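Local atomic coordinates of L-ribulose 3-epimerase (Mesorhizobium loti, PDB entry 3VYL), a protein that epimerises ketoses at C3 using bound manganese, acting efficiently on L-ribulose (probably giving L-xylulose) and less well on D-psicose and D-tagatose. Residues A[147-152]-A[181-186]; A[174-179]-A[199-204]; A[213-218]-A[271-276]. All blocks are in the same frame, centred on the assembly; numbering follows the deposited sequence.

How the contacts relate
All three contacts are largely buried. Contacts 1 and 2 belong to the heart of the TIM barrel and share an element: the strand of 174-179 in contact 2 runs on into the helix of 181-186 in contact 1. They touch where Ile148 and Glu147 meet His178 and its neighbours. Contact 2 is the barrel wall, held by backbone hydrogen bonds; contact 1, beyond the C-terminal strand ends, combines a histidine ring packed between apolar groups with an asparagine bond and a manganese ligand. Contact 3 is more peripheral, about 17 Å from the chain centre, where a loop meets helix 266-292 through aromatic and aliphatic packing plus one water. Contacts 1 and 3 both border neighbouring subunits.

Contact 1: A[147-152]-A[181-186]; sequences EIVNRF and TFHMNI. With MN (manganese (II) ion), chain I.
The loop 147-152 leaves the end of its strand and passes beside the first turn of the helix 181-186, Asn150 coming closest to His183 with CA atoms 5.0 Å apart. The imidazole of His183 is sandwiched between a branched aliphatic group and a flat ring: CG1 of Val149 lies over the centre of one face, 3.8 Å from the ring centroid in a CH-pi contact, while CD2 of Phe182 lies over the other. At the ring's edge Asn150 ND2 donates to His183 ND1 (3.0 Å), near the imidazole plane but bent, with an angle of 137° at the hydrogen. Asn150 reaches there because CG lies between the backbone N and the carbonyl carbon (chi1 74°). Its OD1 accepts from Phe152 N at 2.8 Å in an Asx turn; two bonds, one to each end of the amide, would fix its rotation. One turn on along the helix, Ile186 CD1 packs against Asn150 CB. Glu147, extended, places OE2 2.1 Å from the manganese. Asp180, His206 and Glu241 complete the protein ligands, from strands 175-180 and 202-207 and just after strand 238-240, while Arg151 NE forms a salt bridge with Glu187 at the end of helix 181-187.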
ATOM      1  N   GLU A 147       9.370  10.770 -23.705  1.00 28.69           N
ATOM      2  CA  GLU A 147       8.295  10.179 -22.892  1.00 26.62           C
ATOM      3  C   GLU A 147       8.253   8.683 -23.055  1.00 26.47           C
ATOM      4  O   GLU A 147       8.281   8.149 -24.170  1.00 26.74           O
ATOM      5  CB  GLU A 147       6.899  10.788 -23.096  1.00 26.17           C
ATOM      6  CG  GLU A 147       5.966  10.475 -21.919  1.00 25.65           C
ATOM      7  CD  GLU A 147       4.587  11.127 -21.974  1.00 25.22           C
ATOM      8  OE1 GLU A 147       4.309  11.918 -22.890  1.00 26.44           O
ATOM      9  OE2 GLU A 147       3.758  10.848 -21.084  1.00 24.36           O
ATOM     10  N   ILE A 148       8.222   8.025 -21.904  1.00 26.48           N
ATOM     11  CA  ILE A 148       8.127   6.583 -21.789  1.00 25.39           C
ATOM     12  C   ILE A 148       6.654   6.253 -21.606  1.00 24.44           C
ATOM     13  O   ILE A 148       6.017   6.740 -20.673  1.00 23.29           O
ATOM     14  CB  ILE A 148       8.919   6.107 -20.567  1.00 25.32           C
ATOM     15  CG1 ILE A 148      10.344   6.667 -20.614  1.00 26.14           C
ATOM     16  CG2 ILE A 148       8.903   4.589 -20.469  1.00 26.59           C
ATOM     17  CD1 ILE A 148      11.171   6.237 -21.818  1.00 26.85           C
ATOM     18  N   VAL A 149       6.114   5.437 -22.503  1.00 23.86           N
ATOM     19  CA  VAL A 149       4.668   5.204 -22.533  1.00 24.16           C
ATOM     20  C   VAL A 149       4.304   3.725 -22.539  1.00 23.92           C
ATOM     21  O   VAL A 149       5.165   2.863 -22.755  1.00 24.22           O
ATOM     22  CB  VAL A 149       3.974   5.947 -23.712  1.00 23.87           C
ATOM     23  CG1 VAL A 149       4.145   7.453 -23.565  1.00 24.09           C
ATOM     24  CG2 VAL A 149       4.502   5.479 -25.051  1.00 22.53           C
ATOM     25  N   ASN A 150       3.023   3.443 -22.309  1.00 22.68           N
ATOM     26  CA  ASN A 150       2.554   2.070 -22.236  1.00 21.87           C
ATOM     27  C   ASN A 150       2.504   1.404 -23.607  1.00 21.44           C
ATOM     28  O   ASN A 150       2.463   2.077 -24.637  1.00 20.98           O
ATOM     29  CB  ASN A 150       1.198   2.011 -21.523  1.00 21.86           C
ATOM     30  CG  ASN A 150       0.059   2.515 -22.383  1.00 21.66           C
ATOM     31  OD1 ASN A 150      -0.360   1.843 -23.331  1.00 20.76           O
ATOM     32  ND2 ASN A 150      -0.455   3.695 -22.052  1.00 20.66           N
ATOM     33  N   ARG A 151       2.502   0.074 -23.597  1.00 21.52           N
ATOM     34  CA  ARG A 151       2.524  -0.749 -24.805  1.00 20.96           C
ATOM     35  C   ARG A 151       1.561  -0.320 -25.912  1.00 21.51           C
ATOM     36  O   ARG A 151       1.880  -0.474 -27.084  1.00 21.50           O
ATOM     37  CB  ARG A 151       2.245  -2.195 -24.438  1.00 20.51           C
ATOM     38  CG  ARG A 151       0.953  -2.400 -23.674  1.00 20.35           C
ATOM     39  CD  ARG A 151       0.983  -3.715 -22.937  1.00 20.35           C
ATOM     40  NE  ARG A 151       2.038  -3.753 -21.923  1.00 19.95           N
ATOM     41  CZ  ARG A 151       2.283  -4.805 -21.150  1.00 19.84           C
ATOM     42  NH1 ARG A 151       1.550  -5.917 -21.277  1.00 19.74           N
ATOM     43  NH2 ARG A 151       3.255  -4.749 -20.251  1.00 19.01           N
ATOM     44  N   PHE A 152       0.392   0.197 -25.527  1.00 22.05           N
ATOM     45  CA  PHE A 152      -0.654   0.597 -26.473  1.00 22.74           C
ATOM     46  C   PHE A 152      -0.434   1.963 -27.122  1.00 24.80           C
ATOM     47  O   PHE A 152      -1.146   2.312 -28.066  1.00 26.19           O
ATOM     48  CB  PHE A 152      -2.038   0.573 -25.807  1.00 21.76           C
ATOM     49  CG  PHE A 152      -2.386  -0.750 -25.161  1.00 20.78           C
ATOM     50  CD1 PHE A 152      -2.810  -1.832 -25.936  1.00 20.12           C
ATOM     51  CD2 PHE A 152      -2.306  -0.902 -23.789  1.00 20.24           C
ATOM     52  CE1 PHE A 152      -3.133  -3.041 -25.354  1.00 20.27           C
ATOM     53  CE2 PHE A 152      -2.624  -2.115 -23.193  1.00 21.02           C
ATOM     54  CZ  PHE A 152      -3.034  -3.191 -23.974  1.00 20.84           C
ATOM     55  N   THR A 181       3.489   8.762 -14.540  1.00 24.09           N
ATOM     56  CA  THR A 181       2.984   7.817 -13.557  1.00 23.35           C
ATOM     57  C   THR A 181       1.885   6.889 -14.101  1.00 23.43           C
ATOM     58  O   THR A 181       1.894   5.684 -13.836  1.00 23.53           O
ATOM     59  CB  THR A 181       2.511   8.536 -12.295  1.00 23.83           C
ATOM     60  OG1 THR A 181       1.426   9.402 -12.628  1.00 24.88           O
ATOM     61  CG2 THR A 181       3.643   9.361 -11.686  1.00 23.82           C
ATOM     62  N   PHE A 182       0.968   7.443 -14.894  1.00 23.26           N
ATOM     63  CA  PHE A 182      -0.052   6.652 -15.587  1.00 21.74           C
ATOM     64  C   PHE A 182       0.555   5.525 -16.449  1.00 21.56           C
ATOM     65  O   PHE A 182       0.090   4.392 -16.415  1.00 20.81           O
ATOM     66  CB  PHE A 182      -0.968   7.557 -16.423  1.00 21.36           C
ATOM     67  CG  PHE A 182      -1.800   6.806 -17.431  1.00 21.96           C
ATOM     68  CD1 PHE A 182      -2.961   6.150 -17.038  1.00 21.18           C
ATOM     69  CD2 PHE A 182      -1.401   6.723 -18.767  1.00 21.65           C
ATOM     70  CE1 PHE A 182      -3.710   5.447 -17.952  1.00 21.01           C
ATOM     71  CE2 PHE A 182      -2.151   6.020 -19.681  1.00 21.09           C
ATOM     72  CZ  PHE A 182      -3.308   5.383 -19.273  1.00 21.15           C
ATOM     73  N   HIS A 183       1.598   5.837 -17.208  1.00 22.18           N
ATOM     74  CA  HIS A 183       2.269   4.827 -18.022  1.00 23.11           C
ATOM     75  C   HIS A 183       3.125   3.879 -17.214  1.00 23.74           C
ATOM     76  O   HIS A 183       3.189   2.673 -17.500  1.00 22.85           O
ATOM     77  CB  HIS A 183       3.086   5.498 -19.107  1.00 24.41           C
ATOM     78  CG  HIS A 183       2.254   6.292 -20.075  1.00 26.12           C
ATOM     79  ND1 HIS A 183       1.415   5.712 -20.949  1.00 28.14           N
ATOM     80  CD2 HIS A 183       2.144   7.659 -20.277  1.00 26.80           C
ATOM     81  CE1 HIS A 183       0.795   6.662 -21.674  1.00 27.85           C
ATOM     82  NE2 HIS A 183       1.240   7.852 -21.257  1.00 28.34           N
ATOM     83  N   MET A 184       3.774   4.426 -16.184  1.00 24.30           N
ATOM     84  CA  MET A 184       4.674   3.668 -15.323  1.00 24.27           C
ATOM     85  C   MET A 184       3.939   2.571 -14.574  1.00 23.32           C
ATOM     86  O   MET A 184       4.436   1.447 -14.463  1.00 21.49           O
ATOM     87  CB  MET A 184       5.393   4.593 -14.331  1.00 24.95           C
ATOM     88  CG  MET A 184       6.553   5.369 -14.941  1.00 25.89           C
ATOM     89  SD  MET A 184       7.637   6.148 -13.722  1.00 27.51           S
ATOM     90  CE  MET A 184       6.607   7.509 -13.185  1.00 25.84           C
ATOM     91  N   ASN A 185       2.747   2.901 -14.073  1.00 23.06           N
ATOM     92  CA  ASN A 185       1.973   1.949 -13.288  1.00 22.40           C
ATOM     93  C   ASN A 185       1.569   0.721 -14.106  1.00 22.37           C
ATOM     94  O   ASN A 185       1.360  -0.350 -13.548  1.00 22.79           O
ATOM     95  CB  ASN A 185       0.757   2.616 -12.661  1.00 22.74           C
ATOM     96  CG  ASN A 185       0.334   1.948 -11.366  1.00 23.95           C
ATOM     97  OD1 ASN A 185       1.071   1.982 -10.377  1.00 25.29           O
ATOM     98  ND2 ASN A 185      -0.859   1.343 -11.355  1.00 22.86           N
ATOM     99  N   ILE A 186       1.484   0.870 -15.425  1.00 22.03           N
ATOM    100  CA  ILE A 186       1.168  -0.255 -16.286  1.00 23.11           C
ATOM    101  C   ILE A 186       2.427  -1.061 -16.633  1.00 24.70           C
ATOM    102  O   ILE A 186       2.393  -2.296 -16.680  1.00 26.37           O
ATOM    103  CB  ILE A 186       0.453   0.187 -17.582  1.00 23.15           C
ATOM    104  CG1 ILE A 186      -0.898   0.837 -17.272  1.00 22.76           C
ATOM    105  CG2 ILE A 186       0.257  -0.992 -18.528  1.00 22.81           C
ATOM    106  CD1 ILE A 186      -1.631   1.326 -18.501  1.00 22.26           C
TER
HETATM  107 MN    MN I1001       2.180  11.984 -20.290  1.00 21.12          MN
HETATM  108  O   HOH W   1       0.961  11.424 -22.244  1.00 31.83           O

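Contact 2: A[174-179]-A[199-204]; sequences NIFLHL and AGKIGY
Four backbone hydrogen bonds join the parallel strands of 174-179 and 199-204. Leu177 N donates to Lys201 O at 2.7 Å, and Leu179 N donates to Tyr204 O at 3.1 Å. Between them Leu177 O takes two donors, Gly203 N at 2.7 Å and Tyr204 N at 3.2 Å, both in its carbonyl plane. This doubling accompanies a beta bulge: Leu177 pairs with Ile202, but His178 pairs with Tyr204, and Gly203 is the extra residue. Glycine suits the bulge because a CB here would run into the CB of Phe176.

In the one aromatic pair, an oblique one, Tyr204 CD1 lies over one face of the His178 imidazole, offset toward the rim and 3.6 Å from His178 NE2, the planes inclined at 53°. Both side chains leave the sheet on the same face with CG anti to their own N (chi1 176° and -163°), and this sends the rings out side by side, pointing the same way. Tyr204 OH is bound by Glu36 and Ser239.

Apolar packing occupies the opposite face, where Leu177 and Ile202 project and CD1 of Leu179 meets CD1 of Ile202 at 4.0 Å, the two chains crossing nearly at right angles. His178 and Tyr204 face the barrel interior, His178 packing beside the manganese ligands Glu147 and His206; Leu177 packs outward on helix 160-170, and strand 143-147 pairs with the other edge of strand 175-180.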
ATOM      1  N   ASN A 174      21.932  15.783 -24.268  1.00 40.54           N
ATOM      2  CA  ASN A 174      20.762  16.658 -24.250  1.00 37.95           C
ATOM      3  C   ASN A 174      19.456  15.864 -24.390  1.00 36.96           C
ATOM      4  O   ASN A 174      18.382  16.417 -24.652  1.00 35.78           O
ATOM      5  CB  ASN A 174      20.872  17.771 -25.295  1.00 37.36           C
ATOM      6  CG  ASN A 174      19.964  18.948 -24.980  1.00 38.20           C
ATOM      7  OD1 ASN A 174      19.721  19.257 -23.812  1.00 39.88           O
ATOM      8  ND2 ASN A 174      19.442  19.597 -26.017  1.00 36.79           N
ATOM      9  N   ILE A 175      19.559  14.555 -24.209  1.00 36.81           N
ATOM     10  CA  ILE A 175      18.382  13.705 -24.199  1.00 38.26           C
ATOM     11  C   ILE A 175      18.157  13.107 -22.805  1.00 38.94           C
ATOM     12  O   ILE A 175      18.979  12.340 -22.295  1.00 38.20           O
ATOM     13  CB  ILE A 175      18.444  12.621 -25.298  1.00 37.51           C
ATOM     14  CG1 ILE A 175      18.467  13.275 -26.681  1.00 36.55           C
ATOM     15  CG2 ILE A 175      17.250  11.682 -25.186  1.00 36.96           C
ATOM     16  CD1 ILE A 175      18.826  12.334 -27.808  1.00 38.72           C
ATOM     17  N   PHE A 176      17.039  13.488 -22.198  1.00 39.39           N
ATOM     18  CA  PHE A 176      16.654  12.990 -20.882  1.00 39.98           C
ATOM     19  C   PHE A 176      15.359  12.172 -20.932  1.00 38.49           C
ATOM     20  O   PHE A 176      14.782  11.967 -22.004  1.00 38.81           O
ATOM     21  CB  PHE A 176      16.532  14.154 -19.896  1.00 41.52           C
ATOM     22  CG  PHE A 176      17.793  14.953 -19.750  1.00 46.71           C
ATOM     23  CD1 PHE A 176      18.890  14.435 -19.057  1.00 47.23           C
ATOM     24  CD2 PHE A 176      17.895  16.228 -20.309  1.00 49.03           C
ATOM     25  CE1 PHE A 176      20.056  15.173 -18.925  1.00 46.76           C
ATOM     26  CE2 PHE A 176      19.066  16.967 -20.178  1.00 47.76           C
ATOM     27  CZ  PHE A 176      20.143  16.438 -19.487  1.00 45.97           C
ATOM     28  N   LEU A 177      14.921  11.695 -19.768  1.00 36.89           N
ATOM     29  CA  LEU A 177      13.688  10.918 -19.652  1.00 34.55           C
ATOM     30  C   LEU A 177      12.501  11.754 -19.217  1.00 32.62           C
ATOM     31  O   LEU A 177      12.614  12.638 -18.353  1.00 31.88           O
ATOM     32  CB  LEU A 177      13.844   9.746 -18.684  1.00 33.16           C
ATOM     33  CG  LEU A 177      14.738   8.580 -19.075  1.00 33.13           C
ATOM     34  CD1 LEU A 177      14.820   7.635 -17.888  1.00 32.21           C
ATOM     35  CD2 LEU A 177      14.223   7.872 -20.321  1.00 32.40           C
ATOM     36  N   HIS A 178      11.365  11.448 -19.835  1.00 31.13           N
ATOM     37  CA  HIS A 178      10.084  11.991 -19.453  1.00 29.87           C
ATOM     38  C   HIS A 178       9.296  10.811 -18.978  1.00 29.78           C
ATOM     39  O   HIS A 178       8.904   9.942 -19.762  1.00 30.56           O
ATOM     40  CB  HIS A 178       9.446  12.696 -20.647  1.00 29.92           C
ATOM     41  CG  HIS A 178       8.048  13.231 -20.389  1.00 30.83           C
ATOM     42  ND1 HIS A 178       7.261  13.698 -21.380  1.00 29.83           N
ATOM     43  CD2 HIS A 178       7.302  13.332 -19.219  1.00 30.85           C
ATOM     44  CE1 HIS A 178       6.085  14.092 -20.873  1.00 29.20           C
ATOM     45  NE2 HIS A 178       6.103  13.863 -19.554  1.00 30.61           N
ATOM     46  N   LEU A 179       9.112  10.744 -17.667  1.00 28.51           N
ATOM     47  CA  LEU A 179       8.348   9.675 -17.032  1.00 26.55           C
ATOM     48  C   LEU A 179       6.898  10.104 -16.730  1.00 27.28           C
ATOM     49  O   LEU A 179       6.629  11.275 -16.401  1.00 28.08           O
ATOM     50  CB  LEU A 179       9.061   9.231 -15.753  1.00 24.54           C
ATOM     51  CG  LEU A 179      10.486   8.684 -15.887  1.00 23.20           C
ATOM     52  CD1 LEU A 179      10.991   8.244 -14.526  1.00 22.42           C
ATOM     53  CD2 LEU A 179      10.588   7.529 -16.873  1.00 22.00           C
ATOM     54  N   ALA A 199      17.683   7.911 -11.752  1.00 40.25           N
ATOM     55  CA  ALA A 199      18.278   9.096 -11.121  1.00 39.31           C
ATOM     56  C   ALA A 199      19.265   9.837 -12.016  1.00 41.41           C
ATOM     57  O   ALA A 199      20.140   9.222 -12.642  1.00 42.58           O
ATOM     58  CB  ALA A 199      18.952   8.708  -9.821  1.00 37.42           C
ATOM     59  N   GLY A 200      19.102  11.157 -12.081  1.00 42.00           N
ATOM     60  CA  GLY A 200      19.953  12.020 -12.903  1.00 42.58           C
ATOM     61  C   GLY A 200      19.808  11.835 -14.408  1.00 43.48           C
ATOM     62  O   GLY A 200      20.654  12.278 -15.188  1.00 46.26           O
ATOM     63  N   LYS A 201      18.747  11.163 -14.822  1.00 41.20           N
ATOM     64  CA  LYS A 201      18.426  11.080 -16.234  1.00 39.30           C
ATOM     65  C   LYS A 201      16.961  11.456 -16.468  1.00 37.05           C
ATOM     66  O   LYS A 201      16.441  11.294 -17.562  1.00 35.91           O
ATOM     67  CB  LYS A 201      18.769   9.691 -16.794  1.00 40.59           C
ATOM     68  CG  LYS A 201      20.197   9.542 -17.324  1.00 40.94           C
ATOM     69  CD  LYS A 201      20.419  10.377 -18.587  1.00 41.73           C
ATOM     70  CE  LYS A 201      21.530   9.831 -19.474  1.00 41.10           C
ATOM     71  NZ  LYS A 201      22.878  10.374 -19.154  1.00 41.71           N
ATOM     72  N   ILE A 202      16.311  11.972 -15.425  1.00 34.80           N
ATOM     73  CA  ILE A 202      14.922  12.390 -15.521  1.00 32.52           C
ATOM     74  C   ILE A 202      14.816  13.885 -15.785  1.00 32.09           C
ATOM     75  O   ILE A 202      15.184  14.698 -14.938  1.00 32.32           O
ATOM     76  CB  ILE A 202      14.106  12.055 -14.251  1.00 30.22           C
ATOM     77  CG1 ILE A 202      14.282  10.589 -13.849  1.00 29.83           C
ATOM     78  CG2 ILE A 202      12.633  12.359 -14.489  1.00 29.89           C
ATOM     79  CD1 ILE A 202      13.777  10.264 -12.456  1.00 28.65           C
ATOM     80  N   GLY A 203      14.265  14.233 -16.943  1.00 31.65           N
ATOM     81  CA  GLY A 203      14.087  15.625 -17.332  1.00 31.41           C
ATOM     82  C   GLY A 203      12.715  16.214 -17.073  1.00 31.94           C
ATOM     83  O   GLY A 203      12.566  17.435 -16.971  1.00 31.79           O
ATOM     84  N   TYR A 204      11.702  15.360 -16.960  1.00 31.15           N
ATOM     85  CA  TYR A 204      10.332  15.848 -16.792  1.00 30.36           C
ATOM     86  C   TYR A 204       9.421  14.736 -16.262  1.00 30.88           C
ATOM     87  O   TYR A 204       9.655  13.547 -16.530  1.00 31.64           O
ATOM     88  CB  TYR A 204       9.835  16.386 -18.141  1.00 29.66           C
ATOM     89  CG  TYR A 204       8.623  17.291 -18.122  1.00 29.00           C
ATOM     90  CD1 TYR A 204       7.574  17.074 -19.014  1.00 29.17           C
ATOM     91  CD2 TYR A 204       8.533  18.379 -17.243  1.00 28.53           C
ATOM     92  CE1 TYR A 204       6.461  17.899 -19.033  1.00 29.17           C
ATOM     93  CE2 TYR A 204       7.421  19.204 -17.247  1.00 29.43           C
ATOM     94  CZ  TYR A 204       6.387  18.962 -18.149  1.00 30.27           C
ATOM     95  OH  TYR A 204       5.261  19.765 -18.171  1.00 30.23           O
TER

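Contact 3: A[213-218]-A[271-276]; sequences GFLGTG and KHARAF
Two aromatic rings of the helix 271-276 receive the loop 213-218. One face of the His272 imidazole takes the edge of Phe214 in a T-shaped pair: Phe214 CD2 stands above the rim, 3.7 Å from His272 ND1, and the planes are 81° apart. At the edge of the same imidazole, near its plane, lies the carbonyl oxygen of Leu215. The Phe276 ring carries Leu215 CB over one face as a CH-pi contact, 4.0 Å from its centroid, and Gly216 CA comes near Phe276 CE2 at 3.8 Å.

His272 and Phe276 stand one helical turn apart, and each swings its ring away from the backbone nitrogen (chi1 176° and -173°), out over the loop. Leu215 reaches on past Phe276, its CD2 packing 3.7 Å from Ala273 CB; the small alanine lets the leucine come close to the helix. Water 2 joins the polar atoms, accepting from Leu215 N at 2.8 Å and hydrogen-bonded to His272 ND1 as well. His272 NE2 is bound to Thr283 of a third subunit; with partners at both nitrogens, the ring's rotation is probably fixed.

Phe214 to Thr217 form a type II beta turn, with Gly216 at the position where phi is positive; a CB there would also meet Phe276. This is the loop following the seventh strand of a TIM barrel, packed on the long helix 266-292 where another subunit adjoins.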
ATOM      1  N   GLY A 213      -8.024  10.141 -14.184  1.00 22.35           N
ATOM      2  CA  GLY A 213      -8.966  11.098 -13.600  1.00 22.37           C
ATOM      3  C   GLY A 213      -8.377  11.882 -12.442  1.00 21.87           C
ATOM      4  O   GLY A 213      -7.194  12.231 -12.460  1.00 20.57           O
ATOM      5  N   PHE A 214      -9.204  12.163 -11.436  1.00 21.83           N
ATOM      6  CA  PHE A 214      -8.732  12.821 -10.222  1.00 23.12           C
ATOM      7  C   PHE A 214      -7.592  12.018  -9.583  1.00 23.67           C
ATOM      8  O   PHE A 214      -7.646  10.777  -9.490  1.00 23.93           O
ATOM      9  CB  PHE A 214      -9.851  12.933  -9.184  1.00 24.47           C
ATOM     10  CG  PHE A 214     -10.722  14.156  -9.314  1.00 25.65           C
ATOM     11  CD1 PHE A 214     -11.885  14.131 -10.086  1.00 26.61           C
ATOM     12  CD2 PHE A 214     -10.430  15.311  -8.605  1.00 26.17           C
ATOM     13  CE1 PHE A 214     -12.714  15.251 -10.169  1.00 26.68           C
ATOM     14  CE2 PHE A 214     -11.256  16.434  -8.685  1.00 26.36           C
ATOM     15  CZ  PHE A 214     -12.399  16.404  -9.463  1.00 25.92           C
ATOM     16  N   LEU A 215      -6.572  12.740  -9.130  1.00 23.40           N
ATOM     17  CA  LEU A 215      -5.497  12.181  -8.324  1.00 22.07           C
ATOM     18  C   LEU A 215      -6.022  11.600  -7.019  1.00 21.85           C
ATOM     19  O   LEU A 215      -6.876  12.195  -6.378  1.00 20.90           O
ATOM     20  CB  LEU A 215      -4.473  13.266  -8.046  1.00 22.28           C
ATOM     21  CG  LEU A 215      -3.270  13.419  -8.991  1.00 22.51           C
ATOM     22  CD1 LEU A 215      -3.468  12.854 -10.396  1.00 21.72           C
ATOM     23  CD2 LEU A 215      -2.831  14.878  -9.011  1.00 22.39           C
ATOM     24  N   GLY A 216      -5.525  10.412  -6.658  1.00 23.04           N
ATOM     25  CA  GLY A 216      -5.888   9.717  -5.410  1.00 21.89           C
ATOM     26  C   GLY A 216      -7.175   8.948  -5.544  1.00 21.89           C
ATOM     27  O   GLY A 216      -7.684   8.367  -4.603  1.00 23.70           O
ATOM     28  N   THR A 217      -7.699   8.930  -6.745  1.00 22.29           N
ATOM     29  CA  THR A 217      -9.018   8.387  -7.007  1.00 22.03           C
ATOM     30  C   THR A 217      -8.880   7.034  -7.745  1.00 21.47           C
ATOM     31  O   THR A 217      -9.857   6.417  -8.169  1.00 20.32           O
ATOM     32  CB  THR A 217      -9.822   9.490  -7.741  1.00 21.80           C
ATOM     33  OG1 THR A 217     -10.821   9.996  -6.857  1.00 23.68           O
ATOM     34  CG2 THR A 217     -10.453   9.026  -8.982  1.00 21.03           C
ATOM     35  N   GLY A 218      -7.633   6.581  -7.861  1.00 21.16           N
ATOM     36  CA  GLY A 218      -7.299   5.380  -8.607  1.00 21.34           C
ATOM     37  C   GLY A 218      -6.409   4.462  -7.806  1.00 20.86           C
ATOM     38  O   GLY A 218      -6.470   4.448  -6.581  1.00 21.81           O
ATOM     39  N   LYS A 271      -7.435  22.556  -8.997  1.00 31.93           N
ATOM     40  CA  LYS A 271      -7.179  22.967  -7.617  1.00 32.08           C
ATOM     41  C   LYS A 271      -6.854  21.757  -6.741  1.00 32.02           C
ATOM     42  O   LYS A 271      -5.918  21.801  -5.930  1.00 33.02           O
ATOM     43  CB  LYS A 271      -8.380  23.710  -7.019  1.00 33.42           C
ATOM     44  CG  LYS A 271      -8.576  25.147  -7.485  1.00 34.57           C
ATOM     45  CD  LYS A 271      -9.631  25.842  -6.628  1.00 35.72           C
ATOM     46  CE  LYS A 271     -10.069  27.181  -7.210  1.00 38.07           C
ATOM     47  NZ  LYS A 271      -8.991  28.207  -7.255  1.00 38.20           N
ATOM     48  N   HIS A 272      -7.626  20.683  -6.907  1.00 29.82           N
ATOM     49  CA  HIS A 272      -7.404  19.437  -6.161  1.00 27.93           C
ATOM     50  C   HIS A 272      -6.065  18.827  -6.484  1.00 27.67           C
ATOM     51  O   HIS A 272      -5.328  18.402  -5.592  1.00 27.80           O
ATOM     52  CB  HIS A 272      -8.508  18.438  -6.453  1.00 25.89           C
ATOM     53  CG  HIS A 272      -8.300  17.095  -5.805  1.00 26.15           C
ATOM     54  ND1 HIS A 272      -7.543  16.126  -6.366  1.00 25.86           N
ATOM     55  CD2 HIS A 272      -8.787  16.571  -4.613  1.00 24.24           C
ATOM     56  CE1 HIS A 272      -7.557  15.044  -5.574  1.00 24.28           C
ATOM     57  NE2 HIS A 272      -8.319  15.318  -4.506  1.00 23.60           N
ATOM     58  N   ALA A 273      -5.734  18.785  -7.765  1.00 26.55           N
ATOM     59  CA  ALA A 273      -4.468  18.224  -8.185  1.00 26.66           C
ATOM     60  C   ALA A 273      -3.326  19.059  -7.631  1.00 27.65           C
ATOM     61  O   ALA A 273      -2.267  18.522  -7.301  1.00 28.94           O
ATOM     62  CB  ALA A 273      -4.394  18.145  -9.697  1.00 24.97           C
ATOM     63  N   ARG A 274      -3.553  20.367  -7.518  1.00 28.86           N
ATOM     64  CA  ARG A 274      -2.543  21.285  -6.992  1.00 28.51           C
ATOM     65  C   ARG A 274      -2.258  21.010  -5.512  1.00 28.16           C
ATOM     66  O   ARG A 274      -1.095  20.968  -5.106  1.00 28.00           O
ATOM     67  CB  ARG A 274      -2.963  22.747  -7.187  1.00 28.36           C
ATOM     68  CG  ARG A 274      -1.846  23.752  -6.924  1.00 29.17           C
ATOM     69  CD  ARG A 274      -0.614  23.429  -7.757  1.00 30.25           C
ATOM     70  NE  ARG A 274       0.595  24.134  -7.327  1.00 32.36           N
ATOM     71  CZ  ARG A 274       1.292  23.864  -6.221  1.00 32.82           C
ATOM     72  NH1 ARG A 274       0.892  22.911  -5.382  1.00 32.63           N
ATOM     73  NH2 ARG A 274       2.383  24.568  -5.942  1.00 31.23           N
ATOM     74  N   ALA A 275      -3.318  20.824  -4.724  1.00 26.64           N
ATOM     75  CA  ALA A 275      -3.175  20.549  -3.306  1.00 27.06           C
ATOM     76  C   ALA A 275      -2.530  19.179  -3.092  1.00 28.81           C
ATOM     77  O   ALA A 275      -1.678  19.017  -2.205  1.00 28.47           O
ATOM     78  CB  ALA A 275      -4.523  20.620  -2.608  1.00 25.52           C
ATOM     79  N   PHE A 276      -2.933  18.209  -3.919  1.00 28.53           N
ATOM     80  CA  PHE A 276      -2.489  16.828  -3.788  1.00 28.62           C
ATOM     81  C   PHE A 276      -0.992  16.735  -4.062  1.00 29.70           C
ATOM     82  O   PHE A 276      -0.245  16.148  -3.278  1.00 30.51           O
ATOM     83  CB  PHE A 276      -3.282  15.931  -4.742  1.00 28.24           C
ATOM     84  CG  PHE A 276      -3.032  14.450  -4.570  1.00 27.38           C
ATOM     85  CD1 PHE A 276      -1.931  13.837  -5.157  1.00 26.36           C
ATOM     86  CD2 PHE A 276      -3.943  13.656  -3.866  1.00 27.22           C
ATOM     87  CE1 PHE A 276      -1.731  12.468  -5.023  1.00 27.04           C
ATOM     88  CE2 PHE A 276      -3.738  12.287  -3.719  1.00 25.99           C
ATOM     89  CZ  PHE A 276      -2.632  11.695  -4.302  1.00 26.76           C
TER
HETATM   90  O   HOH W   2      -6.823  15.556  -8.988  1.00 27.64           O